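Putative oxidoreductase (PDB 3WJ7) belongs to the short-chain dehydrogenase/reductase family and probably uses a nicotinamide coenzyme to oxidise or reduce carbonyl compounds such as aldehydes. Local coordinates at residues A[40-45]-A[51-56]; A[73-78]-A[116-121]. All blocks are in the same frame, centred on the assembly; numbering follows the deposited sequence.

Interaction 1: A[40-45]-A[51-56]; sequences LRLLVR and SNIAEL
Leu42 and Val44, on the second strand of a Rossmann fold, pack against Ile53 and Leu56 in the connection that leads from this strand to strand 59-62. Alternation along the strand turns Leu40, Leu42 and Val44 to the loop and Arg41 and Leu43 to the other face of the sheet. Leu42 CD1 meets Leu56 CD1 at 3.7 Å, the two side chains crossing at about a right angle. The reach of Leu42 comes from an extended branch: CG lies beside the backbone N (chi1 -55°) and CD1 is anti to CA. That same CD1 lies 4.4 Å from Ile53 CD1, a looser touch. Further along, Val44 CG1 approaches Ile53 CD1 at 4.1 Å, aslant. Although the loop has no regular structure here, Leu56 N is hydrogen-bonded to Ile53 O, a turn from which both side chains point back to the strand. The four-carbon side chains of Ile53 and Leu56 are long enough to carry a terminal methyl from loop to strand; the shorter, beta-branched Val44 suits an extended strand and also touches Leu60 and Val62 of the next one. Between these two segments the contact is methyl to methyl, which implies that burial of apolar surface, rather than directional bonding, joins them; Glu55 adds a polar tie elsewhere, a salt bridge to Arg188.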
loop_
_atom_site.group_PDB
_atom_site.type_symbol
_atom_site.label_atom_id
_atom_site.label_comp_id
_atom_site.label_asym_id
_atom_site.label_seq_id
_atom_site.Cartn_x
_atom_site.Cartn_y
_atom_site.Cartn_z
ATOM N N LEU A 40 -10.009 24.605 28.054
ATOM C CA LEU A 40 -9.497 23.883 26.901
ATOM C C LEU A 40 -8.036 24.150 26.506
ATOM O O LEU A 40 -7.519 25.268 26.591
ATOM C CB LEU A 40 -10.421 24.099 25.716
ATOM C CG LEU A 40 -11.869 23.586 25.792
ATOM C CD1 LEU A 40 -12.542 23.852 24.458
ATOM C CD2 LEU A 40 -11.980 22.096 26.099
ATOM N N ARG A 41 -7.360 23.079 26.118
ATOM C CA ARG A 41 -6.126 23.171 25.358
ATOM C C ARG A 41 -6.336 22.351 24.049
ATOM O O ARG A 41 -6.884 21.254 24.058
ATOM C CB ARG A 41 -4.926 22.677 26.188
ATOM C CG ARG A 41 -3.574 22.732 25.446
ATOM C CD ARG A 41 -2.387 22.238 26.291
ATOM N NE ARG A 41 -2.283 22.992 27.526
ATOM C CZ ARG A 41 -1.749 22.566 28.658
ATOM N NH1 ARG A 41 -1.237 21.344 28.769
ATOM N NH2 ARG A 41 -1.765 23.375 29.712
ATOM N N LEU A 42 -5.927 22.877 22.917
ATOM C CA LEU A 42 -6.247 22.214 21.661
ATOM C C LEU A 42 -4.940 21.800 21.016
ATOM O O LEU A 42 -4.107 22.640 20.768
ATOM C CB LEU A 42 -7.052 23.159 20.759
ATOM C CG LEU A 42 -8.345 23.739 21.378
ATOM C CD1 LEU A 42 -9.083 24.652 20.425
ATOM C CD2 LEU A 42 -9.312 22.703 21.926
ATOM N N LEU A 43 -4.722 20.514 20.793
ATOM C CA LEU A 43 -3.521 20.109 20.093
ATOM C C LEU A 43 -3.787 20.328 18.616
ATOM O O LEU A 43 -4.847 19.952 18.119
ATOM C CB LEU A 43 -3.175 18.649 20.362
ATOM C CG LEU A 43 -1.869 18.139 19.755
ATOM C CD1 LEU A 43 -0.638 18.512 20.595
ATOM C CD2 LEU A 43 -1.929 16.626 19.547
ATOM N N VAL A 44 -2.849 20.990 17.949
ATOM C CA VAL A 44 -2.889 21.202 16.493
ATOM C C VAL A 44 -1.534 20.862 15.861
ATOM O O VAL A 44 -0.495 20.889 16.553
ATOM C CB VAL A 44 -3.176 22.667 16.155
ATOM C CG1 VAL A 44 -4.566 23.077 16.636
ATOM C CG2 VAL A 44 -2.081 23.557 16.746
ATOM N N ARG A 45 -1.564 20.553 14.559
ATOM C CA ARG A 45 -0.363 20.252 13.761
ATOM C C ARG A 45 0.446 21.508 13.363
ATOM O O ARG A 45 -0.132 22.593 13.204
ATOM C CB ARG A 45 -0.746 19.463 12.506
ATOM C CG ARG A 45 -0.566 17.949 12.607
ATOM C CD ARG A 45 -0.614 17.292 11.219
ATOM N NE ARG A 45 -0.751 15.827 11.249
ATOM C CZ ARG A 45 -1.910 15.164 11.342
ATOM N NH1 ARG A 45 -3.068 15.820 11.423
ATOM N NH2 ARG A 45 -1.916 13.833 11.362
ATOM N N SER A 51 -9.266 28.004 11.579
ATOM C CA SER A 51 -10.413 28.789 11.135
ATOM C C SER A 51 -11.698 28.625 11.946
ATOM O O SER A 51 -12.330 29.619 12.288
ATOM C CB SER A 51 -10.690 28.552 9.652
ATOM O OG SER A 51 -9.957 29.477 8.884
ATOM N N ASN A 52 -12.120 27.393 12.215
ATOM C CA ASN A 52 -13.284 27.198 13.101
ATOM C C ASN A 52 -12.826 27.025 14.570
ATOM O O ASN A 52 -13.472 26.357 15.405
ATOM C CB ASN A 52 -14.229 26.089 12.589
ATOM C CG ASN A 52 -13.525 24.759 12.360
ATOM O OD1 ASN A 52 -12.305 24.637 12.518
ATOM N ND2 ASN A 52 -14.301 23.748 11.994
ATOM N N ILE A 53 -11.693 27.673 14.850
ATOM C CA ILE A 53 -11.011 27.621 16.131
ATOM C C ILE A 53 -11.104 28.947 16.868
ATOM O O ILE A 53 -11.620 28.973 17.975
ATOM C CB ILE A 53 -9.516 27.251 15.967
ATOM C CG1 ILE A 53 -9.317 25.751 16.055
ATOM C CG2 ILE A 53 -8.646 27.918 17.037
ATOM C CD1 ILE A 53 -7.860 25.408 16.253
ATOM N N ALA A 54 -10.603 30.036 16.272
ATOM C CA ALA A 54 -10.412 31.301 17.010
ATOM C C ALA A 54 -11.621 31.662 17.883
ATOM O O ALA A 54 -11.469 32.279 18.931
ATOM C CB ALA A 54 -10.031 32.440 16.075
ATOM N N GLU A 55 -12.806 31.231 17.449
ATOM C CA GLU A 55 -14.034 31.186 18.264
ATOM C C GLU A 55 -13.863 30.766 19.728
ATOM O O GLU A 55 -14.594 31.229 20.594
ATOM C CB GLU A 55 -15.039 30.225 17.627
ATOM C CG GLU A 55 -16.316 30.878 17.147
ATOM C CD GLU A 55 -17.289 29.864 16.586
ATOM O OE1 GLU A 55 -17.256 28.688 17.028
ATOM O OE2 GLU A 55 -18.084 30.248 15.704
ATOM N N LEU A 56 -12.922 29.871 19.991
ATOM C CA LEU A 56 -12.727 29.324 21.330
ATOM C C LEU A 56 -11.558 30.006 22.019
ATOM O O LEU A 56 -10.452 30.045 21.490
ATOM C CB LEU A 56 -12.463 27.819 21.250
ATOM C CG LEU A 56 -13.375 26.950 20.375
ATOM C CD1 LEU A 56 -12.625 25.730 19.865
ATOM C CD2 LEU A 56 -14.627 26.544 21.131
#

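Interaction 2: A[73-78]-A[116-121]; sequences PALKGV and AGVEKI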
loop_
_atom_site.group_PDB
_atom_site.type_symbol
_atom_site.label_atom_id
_atom_site.label_comp_id
_atom_site.label_asym_id
_atom_site.label_seq_id
_atom_site.Cartn_x
_atom_site.Cartn_y
_atom_site.Cartn_z
ATOM N N PRO A 73 4.717 17.873 26.792
ATOM C CA PRO A 73 4.421 19.301 26.943
ATOM C C PRO A 73 2.944 19.604 26.847
ATOM O O PRO A 73 2.436 20.435 27.596
ATOM C CB PRO A 73 5.119 19.927 25.730
ATOM C CG PRO A 73 6.285 19.044 25.483
ATOM C CD PRO A 73 5.883 17.658 25.912
ATOM N N ALA A 74 2.257 18.970 25.901
ATOM C CA ALA A 74 0.833 19.278 25.702
ATOM C C ALA A 74 -0.023 18.668 26.785
ATOM O O ALA A 74 -1.053 19.192 27.061
ATOM C CB ALA A 74 0.348 18.775 24.362
ATOM N N LEU A 75 0.400 17.552 27.373
ATOM C CA LEU A 75 -0.358 16.885 28.395
ATOM C C LEU A 75 0.032 17.357 29.823
ATOM O O LEU A 75 -0.579 16.941 30.823
ATOM C CB LEU A 75 -0.186 15.362 28.267
ATOM C CG LEU A 75 -0.812 14.593 27.106
ATOM C CD1 LEU A 75 0.099 13.462 26.617
ATOM C CD2 LEU A 75 -2.196 14.079 27.468
ATOM N N LYS A 76 1.018 18.244 29.939
ATOM C CA LYS A 76 1.298 18.810 31.279
ATOM C C LYS A 76 0.079 19.533 31.876
ATOM O O LYS A 76 -0.516 20.403 31.239
ATOM C CB LYS A 76 2.534 19.711 31.220
ATOM C CG LYS A 76 2.930 20.352 32.529
ATOM C CD LYS A 76 4.287 20.997 32.355
ATOM C CE LYS A 76 4.404 22.231 33.223
ATOM N NZ LYS A 76 5.782 22.772 33.094
ATOM N N GLY A 77 -0.321 19.119 33.078
ATOM C CA GLY A 77 -1.426 19.735 33.833
ATOM C C GLY A 77 -2.809 19.333 33.358
ATOM O O GLY A 77 -3.811 19.981 33.720
ATOM N N VAL A 78 -2.874 18.275 32.534
ATOM C CA VAL A 78 -4.142 17.834 31.886
ATOM C C VAL A 78 -4.887 16.729 32.672
ATOM O O VAL A 78 -4.342 15.683 32.923
ATOM C CB VAL A 78 -3.878 17.363 30.423
ATOM C CG1 VAL A 78 -5.116 16.700 29.812
ATOM C CG2 VAL A 78 -3.358 18.518 29.556
ATOM N N ALA A 116 1.588 10.941 31.707
ATOM C CA ALA A 116 1.370 12.260 32.335
ATOM C C ALA A 116 0.379 12.177 33.513
ATOM O O ALA A 116 0.148 13.150 34.222
ATOM C CB ALA A 116 0.883 13.260 31.309
ATOM N N GLY A 117 -0.222 11.010 33.716
ATOM C CA GLY A 117 -1.199 10.850 34.777
ATOM C C GLY A 117 -2.566 11.452 34.501
ATOM O O GLY A 117 -3.276 11.753 35.442
ATOM N N VAL A 118 -2.956 11.606 33.220
ATOM C CA VAL A 118 -4.348 11.983 32.851
ATOM C C VAL A 118 -5.335 11.037 33.516
ATOM O O VAL A 118 -5.109 9.844 33.512
ATOM C CB VAL A 118 -4.565 11.985 31.306
ATOM C CG1 VAL A 118 -6.058 11.997 30.944
ATOM C CG2 VAL A 118 -3.829 13.158 30.652
ATOM N N GLU A 119 -6.414 11.565 34.081
ATOM C CA GLU A 119 -7.334 10.769 34.895
ATOM C C GLU A 119 -8.377 10.091 34.049
ATOM O O GLU A 119 -8.840 9.002 34.384
ATOM C CB GLU A 119 -8.080 11.646 35.921
ATOM C CG GLU A 119 -7.257 12.060 37.136
ATOM C CD GLU A 119 -7.891 13.200 37.940
ATOM O OE1 GLU A 119 -9.116 13.143 38.230
ATOM O OE2 GLU A 119 -7.154 14.157 38.295
ATOM N N LYS A 120 -8.812 10.781 33.000
ATOM C CA LYS A 120 -9.839 10.226 32.134
ATOM C C LYS A 120 -9.628 10.554 30.653
ATOM O O LYS A 120 -9.298 11.696 30.298
ATOM C CB LYS A 120 -11.237 10.618 32.599
ATOM C CG LYS A 120 -12.267 9.567 32.202
ATOM C CD LYS A 120 -13.561 9.727 32.994
ATOM C CE LYS A 120 -13.574 8.854 34.249
ATOM N NZ LYS A 120 -14.979 8.701 34.674
ATOM N N ILE A 121 -9.816 9.530 29.814
ATOM C CA ILE A 121 -9.585 9.628 28.397
ATOM C C ILE A 121 -10.865 9.236 27.719
ATOM O O ILE A 121 -11.466 8.209 28.034
ATOM C CB ILE A 121 -8.431 8.691 27.978
ATOM C CG1 ILE A 121 -7.143 9.207 28.577
ATOM C CG2 ILE A 121 -8.258 8.648 26.455
ATOM C CD1 ILE A 121 -6.039 8.180 28.615
#
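Val118 meets segment 73-78 through one methyl, CG2, which is 3.7 Å from Leu75 CD2 and 3.9 Å from Val78 CG1. Leu75 crosses it at about a right angle, whereas Val78 lies alongside and points the same way. With chi1 at 165°, Val118 sets CG2 beside its own backbone N and anti to its carbonyl carbon, and this carries the methyl to both partners. Nearer the surface, Leu75 CB rests on Ala116 CB at 3.8 Å, where alanine's single methyl is enough to meet the leucine. In the doubly wound Rossmann fold these segments are the chain reversals that bring helices 71-75 and 95-115 back to the amino ends of strands 78-83 and 120-124. Backbone interactions shape each reversal separately. Leu75 to Val78 is a type II turn, closed by Val78 N bonding to Leu75 O at 3.2 Å, with Gly77 supplying the positive phi at its third position. Gly117 does likewise in a Schellman motif ending helix 95-115; glycine suits both places because it adopts positive phi easily. A contact between polar and apolar atoms remains: Val78 O lies 3.4 Å from Val118 CG2, in van der Waals contact with the methyl.

How the interactions relate
Both segments of interaction 1 precede those of interaction 2 in the sequence; their centres are about 18 Å apart, and both reach the same Rossmann sheet. Strands 39-44 and 78-83 flank strand 15-18 in that sheet, and strand 120-124 follows 78-83. Loop 51-56 lies over one face; helix 71-75 lies on the other, where Leu43 CD1 packs against Ala74 CB at 3.9 Å. Arg41 provides the polar tie: its NH1 probably donates hydrogen bonds to Lys76 O (2.7 Å) and Ala74 O (2.8 Å); a cationic guanidinium suits these two backbone carbonyls. Strand 39-44 thus meets loop 51-56 through one face and segment 73-78 through the other, linking connections on both faces of the sheet in what is probably the coenzyme-binding domain.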